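Long-range contacts in putative reductase (Peptoclostridium difficile, PDB 5J6C), which binds flavin mononucleotide and probably reduces nitro compounds, possibly including the antibiotic metronidazole, as a dimeric nitroreductase-family enzyme: residues I141-R146 with Y168-I173; T70-V75 with V105-K110; R37-Y42 with E181-Y186; L134-C139 with I176-E181. All blocks are in the same frame, centred on the assembly; numbering follows the deposited sequence.

Interaction 1 of 4, residues I141-R146 with Y168-I173; sequences IQVRNR and YSVECI. With FMN (flavin mononucleotide), chain C.
On the flavin-facing edge of the antiparallel sheet, strand 137-142 pairs with strand 168-177 through Ile141 and Ile173, a hydrogen-bonded pair in which Ile141 N reaches Ile173 O (2.7 Å) and Ile173 N returns to Ile141 O (2.9 Å). Gln142 and Cys172 form the following non-hydrogen-bonded pair. Beyond it the ladder ends in a fork: Val143 N and Arg144 N approach Glu171 O from the same face of its carbonyl plane, both at 3.1 Å, as the chain enters a type II turn spanning Val143 to Arg146. In the nitroreductase fold this strand end borders the flavin, and here Gln142 N donates to FMN O4 (3.1 Å). The side chain of Gln142, bent at its second torsion (62°), sends NE2 forward, in its amide plane, to Arg144 O two residues on, while OE1 accepts from Trp140. Val143 wedges its two methyls against the partner strand, CG1 on Val170 CG1 (3.6 Å) and CG2 on Ile173 CG1 (4.0 Å). The Glu171 carboxylate lies nearly coplanar with the Arg144 guanidinium, at its edge, but their ion pair is long; Glu118 of the second subunit is the stronger partner of Arg144.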
# COMPACT_ATOMS: atom_id res chain seq x y z
N ILE A 141 2.51 -12.36 -2.57
CA ILE A 141 2.46 -13.15 -3.80
C ILE A 141 1.56 -12.39 -4.77
O ILE A 141 0.35 -12.29 -4.54
CB ILE A 141 1.94 -14.57 -3.54
CG1 ILE A 141 2.86 -15.30 -2.56
CG2 ILE A 141 1.80 -15.34 -4.85
CD1 ILE A 141 2.33 -16.62 -2.13
N GLN A 142 2.15 -11.83 -5.83
CA GLN A 142 1.40 -11.03 -6.79
C GLN A 142 0.43 -11.90 -7.58
O GLN A 142 0.81 -12.96 -8.09
CB GLN A 142 2.37 -10.32 -7.74
CG GLN A 142 1.72 -9.36 -8.71
CD GLN A 142 1.01 -8.20 -8.02
OE1 GLN A 142 1.41 -7.77 -6.94
NE2 GLN A 142 -0.04 -7.68 -8.65
N VAL A 143 -0.83 -11.45 -7.70
CA VAL A 143 -1.87 -12.14 -8.47
C VAL A 143 -2.35 -11.30 -9.65
O VAL A 143 -2.38 -11.77 -10.79
CB VAL A 143 -3.06 -12.56 -7.58
CG1 VAL A 143 -4.18 -13.17 -8.43
CG2 VAL A 143 -2.58 -13.55 -6.51
N ARG A 144 -2.76 -10.05 -9.38
CA ARG A 144 -3.18 -9.18 -10.46
C ARG A 144 -2.08 -9.09 -11.52
O ARG A 144 -0.90 -8.99 -11.18
CB ARG A 144 -3.51 -7.78 -9.92
CG ARG A 144 -4.21 -6.90 -10.95
CD ARG A 144 -4.35 -5.45 -10.49
NE ARG A 144 -3.07 -4.76 -10.43
CZ ARG A 144 -2.54 -4.08 -11.44
NH1 ARG A 144 -1.36 -3.48 -11.29
NH2 ARG A 144 -3.19 -4.00 -12.59
N ASN A 145 -2.47 -9.16 -12.79
CA ASN A 145 -1.56 -9.06 -13.92
C ASN A 145 -0.59 -10.23 -14.00
O ASN A 145 0.45 -10.13 -14.67
CB ASN A 145 -0.76 -7.74 -13.90
CG ASN A 145 -1.57 -6.55 -14.42
OD1 ASN A 145 -2.71 -6.69 -14.85
ND2 ASN A 145 -0.97 -5.37 -14.35
N ARG A 146 -0.89 -11.33 -13.31
CA ARG A 146 -0.06 -12.53 -13.34
C ARG A 146 -0.87 -13.69 -13.91
O ARG A 146 -2.09 -13.76 -13.73
CB ARG A 146 0.46 -12.88 -11.95
CG ARG A 146 1.42 -11.84 -11.40
CD ARG A 146 2.62 -11.69 -12.34
NE ARG A 146 3.56 -10.65 -11.93
CZ ARG A 146 3.64 -9.44 -12.48
NH1 ARG A 146 2.82 -9.11 -13.48
NH2 ARG A 146 4.53 -8.56 -12.03
N TYR A 168 -15.51 -9.85 -7.99
CA TYR A 168 -14.28 -9.65 -7.25
C TYR A 168 -13.07 -9.95 -8.11
O TYR A 168 -13.10 -10.82 -8.99
CB TYR A 168 -14.24 -10.55 -6.01
CG TYR A 168 -15.34 -10.27 -5.03
CD1 TYR A 168 -15.26 -9.18 -4.17
CD2 TYR A 168 -16.47 -11.08 -4.96
CE1 TYR A 168 -16.26 -8.90 -3.28
CE2 TYR A 168 -17.48 -10.81 -4.06
CZ TYR A 168 -17.36 -9.72 -3.22
OH TYR A 168 -18.35 -9.44 -2.32
N SER A 169 -11.99 -9.23 -7.84
CA SER A 169 -10.68 -9.50 -8.41
C SER A 169 -9.69 -9.80 -7.29
O SER A 169 -9.78 -9.23 -6.20
CB SER A 169 -10.21 -8.30 -9.24
OG SER A 169 -8.98 -8.59 -9.88
N VAL A 170 -8.72 -10.68 -7.57
CA VAL A 170 -7.72 -11.08 -6.58
C VAL A 170 -6.48 -10.23 -6.77
O VAL A 170 -5.91 -10.18 -7.86
CB VAL A 170 -7.37 -12.57 -6.68
CG1 VAL A 170 -6.40 -12.95 -5.55
CG2 VAL A 170 -8.63 -13.42 -6.61
N GLU A 171 -6.07 -9.54 -5.71
CA GLU A 171 -4.92 -8.65 -5.77
C GLU A 171 -3.62 -9.41 -5.52
O GLU A 171 -2.68 -9.34 -6.32
CB GLU A 171 -5.06 -7.51 -4.76
CG GLU A 171 -3.78 -6.71 -4.55
CD GLU A 171 -3.25 -6.10 -5.84
OE1 GLU A 171 -2.01 -6.02 -6.00
OE2 GLU A 171 -4.06 -5.70 -6.69
N CYS A 172 -3.57 -10.16 -4.42
CA CYS A 172 -2.35 -10.81 -3.99
C CYS A 172 -2.70 -11.77 -2.86
O CYS A 172 -3.78 -11.69 -2.27
CB CYS A 172 -1.32 -9.78 -3.50
SG CYS A 172 -1.88 -8.85 -2.03
N ILE A 173 -1.79 -12.69 -2.60
CA ILE A 173 -1.83 -13.54 -1.41
C ILE A 173 -0.69 -13.14 -0.49
O ILE A 173 0.45 -12.95 -0.94
CB ILE A 173 -1.71 -15.03 -1.78
CG1 ILE A 173 -2.62 -15.37 -2.97
CG2 ILE A 173 -2.06 -15.91 -0.57
CD1 ILE A 173 -2.71 -16.84 -3.23
N1 FMN C . 7.86 -12.20 -3.70
C2 FMN C . 7.66 -13.46 -4.25
O2 FMN C . 8.35 -14.41 -3.92
N3 FMN C . 6.67 -13.67 -5.19
C4 FMN C . 5.88 -12.62 -5.60
O4 FMN C . 4.99 -12.78 -6.44
C4A FMN C . 6.09 -11.36 -5.07
N5 FMN C . 5.28 -10.33 -5.50
C5A FMN C . 5.44 -9.08 -4.96
C6 FMN C . 4.62 -8.06 -5.40
C7 FMN C . 4.77 -6.80 -4.87
C7M FMN C . 3.87 -5.69 -5.33
C8 FMN C . 5.73 -6.56 -3.91
C8M FMN C . 5.87 -5.20 -3.34
C9 FMN C . 6.56 -7.58 -3.47
C9A FMN C . 6.42 -8.85 -4.00
N10 FMN C . 7.23 -9.89 -3.58
C10 FMN C . 7.07 -11.15 -4.11
C1' FMN C . 8.29 -9.65 -2.54
C2' FMN C . 9.52 -8.95 -3.14
O2' FMN C . 10.35 -9.88 -3.80
C3' FMN C . 10.29 -8.21 -2.03
O3' FMN C . 9.39 -7.39 -1.33
C4' FMN C . 11.42 -7.35 -2.59
O4' FMN C . 12.35 -8.18 -3.26
C5' FMN C . 12.12 -6.57 -1.47
O5' FMN C . 12.72 -7.50 -0.60
P FMN C . 12.27 -7.58 0.94
O1P FMN C . 10.76 -7.58 1.03
O2P FMN C . 12.81 -8.83 1.59
O3P FMN C . 12.81 -6.34 1.61

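Interaction 2 of 4, residues T70-V75 with V105-K110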
# COMPACT_ATOMS: atom_id res chain seq x y z
N THR A 70 -13.37 -1.37 -0.43
CA THR A 70 -13.72 -2.33 -1.48
C THR A 70 -13.18 -3.73 -1.22
O THR A 70 -13.64 -4.68 -1.85
CB THR A 70 -13.20 -1.86 -2.85
OG1 THR A 70 -11.77 -1.76 -2.81
CG2 THR A 70 -13.79 -0.50 -3.24
N TRP A 71 -12.20 -3.88 -0.33
CA TRP A 71 -11.51 -5.15 -0.19
C TRP A 71 -12.32 -6.16 0.63
O TRP A 71 -13.34 -5.83 1.25
CB TRP A 71 -10.13 -4.96 0.45
CG TRP A 71 -9.98 -3.79 1.42
CD1 TRP A 71 -9.16 -2.70 1.26
CD2 TRP A 71 -10.61 -3.61 2.70
NE1 TRP A 71 -9.26 -1.86 2.33
CE2 TRP A 71 -10.14 -2.40 3.24
CE3 TRP A 71 -11.54 -4.36 3.43
CZ2 TRP A 71 -10.56 -1.91 4.48
CZ3 TRP A 71 -11.94 -3.88 4.67
CH2 TRP A 71 -11.46 -2.66 5.17
N GLU A 72 -11.88 -7.41 0.57
CA GLU A 72 -12.29 -8.49 1.47
C GLU A 72 -11.11 -9.43 1.64
O GLU A 72 -10.20 -9.47 0.80
CB GLU A 72 -13.51 -9.28 0.97
CG GLU A 72 -14.57 -8.44 0.31
CD GLU A 72 -15.97 -8.82 0.70
OE1 GLU A 72 -16.12 -9.73 1.54
OE2 GLU A 72 -16.91 -8.21 0.15
N PHE A 73 -11.13 -10.20 2.72
CA PHE A 73 -10.00 -11.04 3.10
C PHE A 73 -10.46 -12.48 3.26
O PHE A 73 -11.47 -12.75 3.91
CB PHE A 73 -9.36 -10.50 4.38
CG PHE A 73 -9.06 -9.03 4.31
CD1 PHE A 73 -7.97 -8.55 3.60
CD2 PHE A 73 -9.90 -8.11 4.91
CE1 PHE A 73 -7.70 -7.19 3.51
CE2 PHE A 73 -9.66 -6.75 4.82
CZ PHE A 73 -8.55 -6.28 4.12
N ILE A 74 -9.73 -13.39 2.63
CA ILE A 74 -9.96 -14.82 2.78
C ILE A 74 -8.77 -15.38 3.53
O ILE A 74 -7.65 -15.46 2.99
CB ILE A 74 -10.17 -15.51 1.43
CG1 ILE A 74 -11.27 -14.79 0.64
CG2 ILE A 74 -10.54 -16.98 1.64
CD1 ILE A 74 -11.50 -15.38 -0.74
N VAL A 75 -9.01 -15.76 4.78
CA VAL A 75 -8.02 -16.42 5.61
C VAL A 75 -7.97 -17.89 5.25
O VAL A 75 -9.00 -18.58 5.26
CB VAL A 75 -8.37 -16.23 7.10
CG1 VAL A 75 -7.38 -16.98 8.00
CG2 VAL A 75 -8.44 -14.75 7.44
N VAL A 105 -5.65 -14.08 1.44
CA VAL A 105 -5.91 -13.66 0.07
C VAL A 105 -6.68 -12.35 0.13
O VAL A 105 -7.74 -12.29 0.77
CB VAL A 105 -6.68 -14.74 -0.70
CG1 VAL A 105 -6.91 -14.32 -2.16
CG2 VAL A 105 -5.94 -16.06 -0.61
N ILE A 106 -6.15 -11.31 -0.50
CA ILE A 106 -6.79 -9.99 -0.56
C ILE A 106 -7.54 -9.87 -1.89
O ILE A 106 -6.93 -9.84 -2.96
CB ILE A 106 -5.79 -8.84 -0.41
CG1 ILE A 106 -5.13 -8.83 0.97
CG2 ILE A 106 -6.52 -7.53 -0.60
CD1 ILE A 106 -3.77 -9.44 0.98
N ILE A 107 -8.87 -9.77 -1.81
CA ILE A 107 -9.72 -9.58 -2.97
C ILE A 107 -10.42 -8.24 -2.83
O ILE A 107 -10.45 -7.64 -1.75
CB ILE A 107 -10.75 -10.72 -3.14
CG1 ILE A 107 -11.80 -10.65 -2.02
CG2 ILE A 107 -10.06 -12.08 -3.21
CD1 ILE A 107 -12.94 -11.68 -2.15
N ALA A 108 -10.98 -7.76 -3.93
CA ALA A 108 -11.64 -6.46 -3.92
C ALA A 108 -12.81 -6.48 -4.88
O ALA A 108 -12.73 -7.06 -5.97
CB ALA A 108 -10.67 -5.34 -4.30
N ASP A 109 -13.90 -5.85 -4.47
CA ASP A 109 -15.08 -5.67 -5.32
C ASP A 109 -14.74 -4.63 -6.38
O ASP A 109 -14.75 -3.42 -6.11
CB ASP A 109 -16.27 -5.25 -4.46
CG ASP A 109 -17.55 -5.07 -5.26
OD1 ASP A 109 -18.56 -4.70 -4.62
OD2 ASP A 109 -17.58 -5.28 -6.50
N LYS A 110 -14.42 -5.09 -7.59
CA LYS A 110 -13.91 -4.18 -8.62
C LYS A 110 -15.00 -3.33 -9.27
O LYS A 110 -14.67 -2.40 -10.02
CB LYS A 110 -13.13 -4.96 -9.70
CG LYS A 110 -13.94 -5.94 -10.55
CD LYS A 110 -13.01 -6.75 -11.47
CE LYS A 110 -13.77 -7.47 -12.59
NZ LYS A 110 -14.49 -8.70 -12.13
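Phe73 and Ile106 lie side by side on one face of an antiparallel ladder that joins strand 71-76, outermost within this chain, to strand 102-109 in the central sheet of the nitroreductase fold. The phenyl ring turns its edge to the isoleucine, with CG1 of Ile106 in the ring plane and 3.9 Å from Phe73 CD1. In Phe73, CG stands anti to the carbonyl carbon (chi1 -50°), a setting that also brings CZ over one face of the Trp71 indole, toward its rim. Ala59 of helix 49-60 and Ala123 of helix 116-133 pack against the phenyl group.

The other face carries Glu72, Ile74, Val105 and Ile107. Ile107 holds CG1 between its backbone N and carbonyl carbon (chi1 69°), and this branch lies against Glu72 CB at 3.7 Å. Its CD1 meets the corresponding end of Ile74, CD1 to CD1 at 4.2 Å, whereas Ile74 and Val105 come together at their CB atoms. The carboxylate of Glu72 turns to the second subunit, whose His197 binds OE1, and a strand of that subunit continues the sheet in parallel beside residues Phe73 to Val75.

Two bonds link each hydrogen-bonded pair, Glu72 with Ile107 and Ile74 with Val105; Glu72 N to Ile107 O is the shortest, 2.7 Å. At the Thr70 end of the ladder, Thr70 uses OG1 to bind Asp119, while Thr70 O accepts a hydrogen bond from Asp109 N at 2.9 Å.

Interaction 3 of 4, residues R37-Y42 with E181-Y186; sequences RSIRKY and EEKKAY. With FMN (flavin mononucleotide), chain C.
This is a polar contact between two loops at the flavin phosphate, joining the segment after helix 30-34 to the one leaving strand 168-177. Arg37 links the two sides. Bent at its second and third torsions (-65° and -38°), it curls so that NH1 points in the guanidinium plane to a lone pair of Lys184 O (2.8 Å), while NE and NH2 turn to FMN O2P. CD of Lys183 covers one guanidinium face toward the rim, and the lysine crosses the arginine at about a right angle, CB to CB at 3.6 Å. The Tyr186 ring stands beside the Arg37 CD methylene. Ser38 adds two bonds to the phosphate, N to O2P (2.7 Å) and OG to O1P (2.6 Å).

Farther along, Glu181 OE2 accepts an almost straight bond from Arg40 N (2.8 Å), met from above the carboxylate plane. The extended Arg40 side chain carries NE to FMN O2 at 2.7 Å and NH2 to N1. Two waters complete the network: one joins Ser38 O, Arg40 NH1, Lys183 NZ and O2P, the other Arg40 NH1, Lys183 NZ and Glu181 OE2. The carboxylate and phosphate probably offset the gathered positive charge. Against the sheet, Ser38, Arg40 and Tyr42 pack on Cys139 of strand 137-142, and Tyr186 reaches Leu61 of the second subunit.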
# COMPACT_ATOMS: atom_id res chain seq x y z
N ARG A 37 11.86 -8.01 6.27
CA ARG A 37 12.34 -8.71 5.08
C ARG A 37 11.32 -9.78 4.70
O ARG A 37 10.72 -10.40 5.58
CB ARG A 37 13.70 -9.38 5.31
CG ARG A 37 14.81 -8.44 5.76
CD ARG A 37 15.14 -7.42 4.66
NE ARG A 37 15.07 -8.03 3.34
CZ ARG A 37 16.03 -8.76 2.80
NH1 ARG A 37 17.17 -8.97 3.46
NH2 ARG A 37 15.87 -9.29 1.58
N SER A 38 11.13 -10.00 3.40
CA SER A 38 10.19 -11.01 2.96
C SER A 38 10.69 -12.41 3.31
O SER A 38 11.85 -12.75 3.11
CB SER A 38 9.94 -10.92 1.45
OG SER A 38 9.29 -9.70 1.11
N ILE A 39 9.79 -13.23 3.83
CA ILE A 39 10.14 -14.56 4.32
C ILE A 39 9.35 -15.59 3.51
O ILE A 39 8.13 -15.49 3.38
CB ILE A 39 9.86 -14.70 5.83
CG1 ILE A 39 10.71 -13.70 6.62
CG2 ILE A 39 10.09 -16.15 6.29
CD1 ILE A 39 12.19 -13.91 6.50
N ARG A 40 10.07 -16.57 2.96
CA ARG A 40 9.47 -17.61 2.14
C ARG A 40 9.77 -19.01 2.68
O ARG A 40 9.44 -20.00 2.02
CB ARG A 40 9.96 -17.48 0.70
CG ARG A 40 9.85 -16.05 0.11
CD ARG A 40 10.33 -15.97 -1.36
NE ARG A 40 10.13 -14.63 -1.92
CZ ARG A 40 10.88 -13.58 -1.63
NH1 ARG A 40 11.90 -13.70 -0.79
NH2 ARG A 40 10.63 -12.40 -2.18
N LYS A 41 10.40 -19.12 3.86
CA LYS A 41 10.64 -20.40 4.51
C LYS A 41 10.23 -20.29 5.98
O LYS A 41 10.70 -19.38 6.67
CB LYS A 41 12.11 -20.82 4.37
CG LYS A 41 12.43 -22.22 4.91
CD LYS A 41 13.90 -22.58 4.74
CE LYS A 41 14.20 -23.99 5.25
NZ LYS A 41 15.58 -24.43 4.88
N TYR A 42 9.36 -21.20 6.44
CA TYR A 42 8.68 -21.03 7.72
C TYR A 42 8.85 -22.25 8.62
O TYR A 42 8.95 -23.39 8.16
CB TYR A 42 7.17 -20.77 7.54
CG TYR A 42 6.85 -19.72 6.49
CD1 TYR A 42 6.80 -18.37 6.81
CD2 TYR A 42 6.61 -20.10 5.16
CE1 TYR A 42 6.52 -17.41 5.85
CE2 TYR A 42 6.33 -19.14 4.18
CZ TYR A 42 6.28 -17.80 4.54
OH TYR A 42 6.01 -16.87 3.57
N GLU A 181 14.26 -18.75 8.07
CA GLU A 181 15.43 -18.35 7.31
C GLU A 181 15.91 -17.01 7.80
O GLU A 181 15.13 -16.17 8.25
CB GLU A 181 15.13 -18.31 5.80
CG GLU A 181 13.95 -17.44 5.41
CD GLU A 181 13.72 -17.45 3.90
OE1 GLU A 181 14.42 -18.19 3.18
OE2 GLU A 181 12.86 -16.68 3.43
N GLU A 182 17.22 -16.81 7.74
CA GLU A 182 17.81 -15.58 8.24
C GLU A 182 17.89 -14.56 7.11
O GLU A 182 18.15 -14.91 5.96
CB GLU A 182 19.20 -15.82 8.83
CG GLU A 182 20.24 -16.24 7.81
CD GLU A 182 21.65 -16.09 8.34
OE1 GLU A 182 22.32 -15.10 7.98
OE2 GLU A 182 22.07 -16.97 9.12
N LYS A 183 17.62 -13.30 7.45
CA LYS A 183 17.58 -12.25 6.45
C LYS A 183 18.23 -11.00 7.02
O LYS A 183 17.87 -10.56 8.11
CB LYS A 183 16.14 -11.95 6.02
CG LYS A 183 15.51 -13.02 5.18
CD LYS A 183 15.89 -12.86 3.71
CE LYS A 183 15.20 -13.91 2.86
NZ LYS A 183 15.49 -13.76 1.39
N LYS A 184 19.18 -10.44 6.29
CA LYS A 184 19.87 -9.23 6.72
C LYS A 184 18.94 -8.02 6.72
O LYS A 184 18.17 -7.80 5.78
CB LYS A 184 21.05 -8.95 5.81
CG LYS A 184 22.34 -9.62 6.22
CD LYS A 184 23.42 -9.48 5.14
CE LYS A 184 23.74 -8.02 4.80
NZ LYS A 184 22.82 -7.41 3.79
N ALA A 185 19.05 -7.21 7.77
CA ALA A 185 18.32 -5.96 7.86
C ALA A 185 18.87 -4.92 6.88
O ALA A 185 20.05 -4.95 6.50
CB ALA A 185 18.37 -5.40 9.28
N TYR A 186 18.01 -4.00 6.48
CA TYR A 186 18.40 -2.93 5.58
C TYR A 186 19.32 -1.93 6.27
O TYR A 186 19.27 -1.73 7.49
CB TYR A 186 17.17 -2.22 5.02
CG TYR A 186 16.46 -2.97 3.90
CD1 TYR A 186 17.07 -3.12 2.65
CD2 TYR A 186 15.20 -3.52 4.08
CE1 TYR A 186 16.43 -3.81 1.62
CE2 TYR A 186 14.55 -4.20 3.07
CZ TYR A 186 15.18 -4.35 1.84
OH TYR A 186 14.53 -5.03 0.83
N1 FMN C . 7.86 -12.20 -3.70
C2 FMN C . 7.66 -13.46 -4.25
O2 FMN C . 8.35 -14.41 -3.92
N3 FMN C . 6.67 -13.67 -5.19
C4 FMN C . 5.88 -12.62 -5.60
O4 FMN C . 4.99 -12.78 -6.44
C4A FMN C . 6.09 -11.36 -5.07
N5 FMN C . 5.28 -10.33 -5.50
C5A FMN C . 5.44 -9.08 -4.96
C6 FMN C . 4.62 -8.06 -5.40
C7 FMN C . 4.77 -6.80 -4.87
C7M FMN C . 3.87 -5.69 -5.33
C8 FMN C . 5.73 -6.56 -3.91
C8M FMN C . 5.87 -5.20 -3.34
C9 FMN C . 6.56 -7.58 -3.47
C9A FMN C . 6.42 -8.85 -4.00
N10 FMN C . 7.23 -9.89 -3.58
C10 FMN C . 7.07 -11.15 -4.11
C1' FMN C . 8.29 -9.65 -2.54
C2' FMN C . 9.52 -8.95 -3.14
O2' FMN C . 10.35 -9.88 -3.80
C3' FMN C . 10.29 -8.21 -2.03
O3' FMN C . 9.39 -7.39 -1.33
C4' FMN C . 11.42 -7.35 -2.59
O4' FMN C . 12.35 -8.18 -3.26
C5' FMN C . 12.12 -6.57 -1.47
O5' FMN C . 12.72 -7.50 -0.60
P FMN C . 12.27 -7.58 0.94
O1P FMN C . 10.76 -7.58 1.03
O2P FMN C . 12.81 -8.83 1.59
O3P FMN C . 12.81 -6.34 1.61
O HOH W 1 13.55 -11.65 1.18
O HOH W 2 13.05 -15.62 0.85

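Interaction 4 of 4, residues L134-C139 with I176-E181; sequences LGLGSC and IGYSDE. With FMN (flavin mononucleotide), chain C.
Gly137 N donates to Gly177 O at 2.7 Å, lying nearly along the C=O axis, and Gly177 N answers to Gly137 O at 3.1 Å. These reciprocal bonds make the two glycines a hydrogen-bonded antiparallel pair where strand 137-142 begins beside the end of strand 168-177. Ser138 and Ile176 form the adjoining non-hydrogen-bonded pair; the Ser138 hydroxyl turns to Gln128 of helix 116-133.

Before the strand, that helix closes in a Schellman motif with Gly135, at positive phi, as its C-prime residue. Its carbonyl oxygen accepts from a water (2.6 Å), which in turn accepts from Ser179 N (3.0 Å), so the water bridges the two segments as they diverge beyond the ladder.

Leu136 provides the main apolar contact. With CG anti to the carbonyl carbon (chi1 -64°), the side chain presents its two methyls to different partners. CD2 sits over the centre of one Tyr178 face, 3.4 Å from the ring centroid and 7° off the normal, a well-centred CH-pi contact; CD1 touches Ile176 CG2 at 3.9 Å. The Tyr178 hydroxyl bonds to Glu48 and Lys51, linking the ring to the start of helix 49-60. Past the strand, Ser179 OG accepts from Glu181 N in an ST turn.

At the other end Cys139 places SG 3.4 Å from FMN N1, its torsion setting SG anti to the backbone N (chi1 -166°). The buried glycine amides thus satisfy each other directly, whereas past the ladder Gly135 O and Ser179 N meet through water, which probably helps hold the diverging segments together.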
# COMPACT_ATOMS: atom_id res chain seq x y z
N LEU A 134 4.29 -8.54 15.19
CA LEU A 134 3.98 -9.69 16.03
C LEU A 134 5.02 -10.80 15.89
O LEU A 134 4.75 -11.93 16.30
CB LEU A 134 2.59 -10.22 15.70
CG LEU A 134 1.45 -9.21 15.82
CD1 LEU A 134 0.16 -9.79 15.25
CD2 LEU A 134 1.27 -8.78 17.28
N GLY A 135 6.17 -10.50 15.29
CA GLY A 135 7.25 -11.46 15.23
C GLY A 135 7.10 -12.52 14.17
O GLY A 135 7.79 -13.55 14.23
N LEU A 136 6.21 -12.31 13.21
CA LEU A 136 6.01 -13.24 12.11
C LEU A 136 6.66 -12.68 10.85
O LEU A 136 6.89 -11.48 10.71
CB LEU A 136 4.51 -13.47 11.86
CG LEU A 136 3.70 -14.16 12.98
CD1 LEU A 136 2.22 -13.84 12.83
CD2 LEU A 136 3.91 -15.67 12.98
N GLY A 137 7.01 -13.59 9.93
CA GLY A 137 7.48 -13.19 8.62
C GLY A 137 6.34 -13.32 7.62
O GLY A 137 5.36 -14.02 7.85
N SER A 138 6.48 -12.64 6.48
CA SER A 138 5.45 -12.74 5.46
C SER A 138 6.05 -12.46 4.09
O SER A 138 7.17 -11.96 3.97
CB SER A 138 4.27 -11.79 5.76
OG SER A 138 4.59 -10.43 5.49
N CYS A 139 5.29 -12.79 3.05
CA CYS A 139 5.70 -12.51 1.69
C CYS A 139 4.48 -12.26 0.82
O CYS A 139 3.50 -13.01 0.90
CB CYS A 139 6.54 -13.64 1.09
SG CYS A 139 7.35 -13.07 -0.41
N ILE A 176 2.02 -16.07 5.63
CA ILE A 176 2.38 -15.60 6.97
C ILE A 176 2.84 -16.79 7.80
O ILE A 176 2.31 -17.90 7.66
CB ILE A 176 1.18 -14.89 7.64
CG1 ILE A 176 0.66 -13.75 6.75
CG2 ILE A 176 1.54 -14.39 9.05
CD1 ILE A 176 -0.59 -13.06 7.29
N GLY A 177 3.82 -16.58 8.66
CA GLY A 177 4.26 -17.62 9.57
C GLY A 177 5.55 -17.23 10.24
O GLY A 177 6.12 -16.16 9.97
N TYR A 178 6.01 -18.11 11.14
CA TYR A 178 7.27 -17.89 11.84
C TYR A 178 8.43 -18.22 10.92
O TYR A 178 8.46 -19.28 10.28
CB TYR A 178 7.33 -18.73 13.11
CG TYR A 178 6.40 -18.21 14.18
CD1 TYR A 178 5.13 -18.75 14.35
CD2 TYR A 178 6.79 -17.16 15.00
CE1 TYR A 178 4.27 -18.26 15.33
CE2 TYR A 178 5.94 -16.66 15.97
CZ TYR A 178 4.68 -17.22 16.13
OH TYR A 178 3.84 -16.72 17.11
N SER A 179 9.39 -17.30 10.85
CA SER A 179 10.46 -17.41 9.86
C SER A 179 11.40 -18.57 10.18
O SER A 179 11.76 -18.81 11.33
CB SER A 179 11.25 -16.11 9.81
OG SER A 179 12.44 -16.29 9.04
N ASP A 180 11.81 -19.28 9.13
CA ASP A 180 12.83 -20.32 9.26
C ASP A 180 14.00 -20.03 8.32
O ASP A 180 14.67 -20.95 7.84
CB ASP A 180 12.23 -21.70 9.00
CG ASP A 180 13.14 -22.85 9.46
OD1 ASP A 180 13.13 -23.89 8.78
OD2 ASP A 180 13.87 -22.71 10.47
N GLU A 181 14.26 -18.75 8.07
CA GLU A 181 15.43 -18.35 7.31
C GLU A 181 15.91 -17.01 7.80
O GLU A 181 15.13 -16.17 8.25
CB GLU A 181 15.13 -18.31 5.80
CG GLU A 181 13.95 -17.44 5.41
CD GLU A 181 13.72 -17.45 3.90
OE1 GLU A 181 14.42 -18.19 3.18
OE2 GLU A 181 12.86 -16.68 3.43
N1 FMN C . 7.86 -12.20 -3.70
C2 FMN C . 7.66 -13.46 -4.25
O2 FMN C . 8.35 -14.41 -3.92
N3 FMN C . 6.67 -13.67 -5.19
C4 FMN C . 5.88 -12.62 -5.60
O4 FMN C . 4.99 -12.78 -6.44
C4A FMN C . 6.09 -11.36 -5.07
N5 FMN C . 5.28 -10.33 -5.50
C5A FMN C . 5.44 -9.08 -4.96
C6 FMN C . 4.62 -8.06 -5.40
C7 FMN C . 4.77 -6.80 -4.87
C7M FMN C . 3.87 -5.69 -5.33
C8 FMN C . 5.73 -6.56 -3.91
C8M FMN C . 5.87 -5.20 -3.34
C9 FMN C . 6.56 -7.58 -3.47
C9A FMN C . 6.42 -8.85 -4.00
N10 FMN C . 7.23 -9.89 -3.58
C10 FMN C . 7.07 -11.15 -4.11
C1' FMN C . 8.29 -9.65 -2.54
C2' FMN C . 9.52 -8.95 -3.14
O2' FMN C . 10.35 -9.88 -3.80
C3' FMN C . 10.29 -8.21 -2.03
O3' FMN C . 9.39 -7.39 -1.33
C4' FMN C . 11.42 -7.35 -2.59
O4' FMN C . 12.35 -8.18 -3.26
C5' FMN C . 12.12 -6.57 -1.47
O5' FMN C . 12.72 -7.50 -0.60
P FMN C . 12.27 -7.58 0.94
O1P FMN C . 10.76 -7.58 1.03
O2P FMN C . 12.81 -8.83 1.59
O3P FMN C . 12.81 -6.34 1.61
O HOH W 3 9.22 -14.82 12.48

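Interactions 1 and 4 use the same two strands, 137-142 and 168-177, at places about 21 Å apart between centres, and the flavin lies alongside the first strand. Interaction 2 belongs to the same sheet: its strand 102-109 is the other neighbour of 168-177, and Glu171 N lies 2.9 Å from Ile106 O where it meets interaction 1. Interactions 3 and 4, with centres about 8 Å apart, share Glu181 and are joined by backbone contacts: Ile39 N lies 2.9 Å from Ser138 O and Lys41 O 2.7 Å from Asp180 N. Interactions 1, 3 and 4 all touch FMN. Interactions 1 and 2 meet the second subunit extensively, interaction 3 through Tyr186, and interaction 4 does not touch it.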